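Local coordinates for protein amidohydrolase (Xanthomonas campestris pv. campestris, PDB 4DZH) that probably deaminates adenosine-type substrates such as 5'-methylthioadenosine, as a zinc-dependent hydrolase of the ATZ/TRZ family, at residues A[90-95]-A[320-325]. Residues are numbered along the deposited sequence; the frame is centred on the assembly and turned at random.
Sequences VADDLP and SNNDLD. With MG (magnesium ion), chain B.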
loop_
_atom_site.group_PDB
_atom_site.type_symbol
_atom_site.label_atom_id
_atom_site.label_comp_id
_atom_site.label_asym_id
_atom_site.label_seq_id
_atom_site.Cartn_x
_atom_site.Cartn_y
_atom_site.Cartn_z
ATOM N N VAL A 90 -9.304 -15.724 -2.730
ATOM C CA VAL A 90 -10.293 -16.802 -2.935
ATOM C C VAL A 90 -11.596 -16.483 -2.217
ATOM O O VAL A 90 -12.684 -16.958 -2.618
ATOM C CB VAL A 90 -9.722 -18.199 -2.512
ATOM C CG1 VAL A 90 -9.499 -18.276 -1.012
ATOM C CG2 VAL A 90 -10.647 -19.331 -2.970
ATOM N N ALA A 91 -11.526 -15.651 -1.179
ATOM C CA ALA A 91 -12.736 -15.381 -0.390
ATOM C C ALA A 91 -12.743 -14.034 0.346
ATOM O O ALA A 91 -12.671 -13.974 1.572
ATOM C CB ALA A 91 -12.970 -16.511 0.604
ATOM N N ASP A 92 -12.884 -12.960 -0.409
ATOM C CA ASP A 92 -12.748 -11.624 0.145
ATOM C C ASP A 92 -14.069 -11.086 0.704
ATOM O O ASP A 92 -15.159 -11.575 0.362
ATOM C CB ASP A 92 -12.193 -10.702 -0.940
ATOM C CG ASP A 92 -10.740 -11.002 -1.267
ATOM O OD1 ASP A 92 -9.953 -11.260 -0.330
ATOM O OD2 ASP A 92 -10.383 -10.982 -2.462
ATOM N N ASP A 93 -13.968 -10.110 1.607
ATOM C CA ASP A 93 -15.102 -9.278 2.004
ATOM C C ASP A 93 -16.188 -10.049 2.750
ATOM O O ASP A 93 -17.371 -9.741 2.631
ATOM C CB ASP A 93 -15.651 -8.529 0.778
ATOM C CG ASP A 93 -14.544 -7.732 0.040
ATOM O OD1 ASP A 93 -13.693 -7.124 0.726
ATOM O OD2 ASP A 93 -14.514 -7.731 -1.212
ATOM N N LEU A 94 -15.759 -11.035 3.537
ATOM C CA LEU A 94 -16.647 -11.947 4.258
ATOM C C LEU A 94 -16.158 -11.880 5.705
ATOM O O LEU A 94 -14.950 -11.735 5.954
ATOM C CB LEU A 94 -16.443 -13.397 3.731
ATOM C CG LEU A 94 -16.770 -13.653 2.249
ATOM C CD1 LEU A 94 -16.461 -15.088 1.832
ATOM C CD2 LEU A 94 -18.205 -13.298 1.897
ATOM N N PRO A 95 -17.080 -11.999 6.669
ATOM C CA PRO A 95 -16.661 -12.035 8.080
ATOM C C PRO A 95 -15.796 -13.266 8.432
ATOM O O PRO A 95 -15.889 -14.296 7.754
ATOM C CB PRO A 95 -17.987 -12.031 8.842
ATOM C CG PRO A 95 -18.978 -12.581 7.887
ATOM C CD PRO A 95 -18.529 -12.214 6.501
ATOM N N SER A 320 -5.773 -13.162 3.047
ATOM C CA SER A 320 -6.147 -11.997 3.887
ATOM C C SER A 320 -5.068 -10.902 3.862
ATOM O O SER A 320 -4.538 -10.501 4.909
ATOM C CB SER A 320 -6.466 -12.412 5.312
ATOM O OG SER A 320 -5.323 -12.797 6.045
ATOM N N ASN A 321 -4.738 -10.483 2.647
ATOM C CA ASN A 321 -3.832 -9.348 2.497
ATOM C C ASN A 321 -4.096 -8.487 1.275
ATOM O O ASN A 321 -4.399 -7.307 1.442
ATOM C CB ASN A 321 -2.341 -9.781 2.655
ATOM C CG ASN A 321 -1.412 -8.578 2.761
ATOM O OD1 ASN A 321 -1.353 -7.732 1.843
ATOM N ND2 ASN A 321 -0.701 -8.478 3.869
ATOM N N ASN A 322 -3.975 -8.964 0.024
ATOM C CA ASN A 322 -3.763 -10.359 -0.403
ATOM C C ASN A 322 -2.410 -10.519 -1.093
ATOM O O ASN A 322 -2.245 -11.401 -1.975
ATOM C CB ASN A 322 -4.865 -10.687 -1.397
ATOM C CG ASN A 322 -6.182 -10.895 -0.713
ATOM O OD1 ASN A 322 -6.239 -11.064 0.503
ATOM N ND2 ASN A 322 -7.254 -10.853 -1.483
ATOM N N ASP A 323 -1.445 -9.654 -0.758
ATOM C CA ASP A 323 -0.099 -9.805 -1.344
ATOM C C ASP A 323 0.951 -10.071 -0.270
ATOM O O ASP A 323 0.662 -10.124 0.938
ATOM C CB ASP A 323 0.279 -8.633 -2.231
ATOM C CG ASP A 323 0.162 -7.291 -1.524
ATOM O OD1 ASP A 323 0.313 -7.263 -0.282
ATOM O OD2 ASP A 323 0.017 -6.260 -2.217
ATOM N N LEU A 324 2.188 -10.304 -0.716
ATOM C CA LEU A 324 3.328 -10.516 0.211
ATOM C C LEU A 324 4.237 -9.304 0.145
ATOM O O LEU A 324 5.469 -9.415 0.201
ATOM C CB LEU A 324 4.151 -11.755 -0.199
ATOM C CG LEU A 324 3.336 -13.038 -0.109
ATOM C CD1 LEU A 324 4.168 -14.241 -0.666
ATOM C CD2 LEU A 324 2.740 -13.372 1.325
ATOM N N ASP A 325 3.650 -8.129 -0.010
ATOM C CA ASP A 325 4.403 -6.920 -0.292
ATOM C C ASP A 325 4.835 -6.293 1.025
ATOM O O ASP A 325 3.999 -5.637 1.708
ATOM C CB ASP A 325 3.493 -5.943 -1.071
ATOM C CG ASP A 325 4.181 -4.601 -1.423
ATOM O OD1 ASP A 325 5.267 -4.320 -0.862
ATOM O OD2 ASP A 325 3.614 -3.839 -2.239
HETATM MG MG MG B . -0.529 -6.070 1.165
HETATM O O HOH W 1 -2.447 -5.903 0.175
HETATM O O HOH W 2 0.066 -4.460 -0.107
HETATM O O HOH W 3 1.263 -6.225 2.144
#
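Asp92 and Asn322 meet beside the loop that holds the magnesium ion in this amidohydrolase TIM barrel. The contact rests on a hydrogen bond between two side chains that come from opposite directions. Asn322 ND2 donates to Asp92 OD1 at 3.0 Å, and the bond is almost straight at 177°. The acceptor lies in the amide plane, and the amide meets OD1 on its syn side. Amide and carboxylate are nearly coplanar, 17° apart. Asp92 OD1 also forms a salt bridge with Lys293, while Asp92 OD2 bonds to Ser399 of the second subunit.

The other end of the Asn322 amide turns back on its own loop. Asn322 CG stands anti to its carbonyl carbon, beside the backbone N (chi1 -75°), and from there Asn322 OD1 accepts from Asn321 N at 2.7 Å. Both ends of the amide are thus engaged, which fixes its rotation. The peptide bond between Asn321 and Asn322 is cis.

Asn321 and Asp323, on either side of Asn322, carry the magnesium. Asn321 OD1 binds it at 2.0 Å and Asp323 OD1 at 2.1 Å. Three waters and Glu289 complete six ligands. Asn321 OD1 also accepts from Asp323 N at 3.2 Å, closing an Asx turn.

Residues 90-95 belong to the loop between strand 69-80 and helix 96-111, with Pro95 as N-cap. Residues 320-325 follow strand 310-313 and lead into helix 326-341, where Asp325 is the N-cap. Leu324 packs on helix 114-130, and the second subunit reaches the contact with Tyr403, which touches both Asp92 and Asn322.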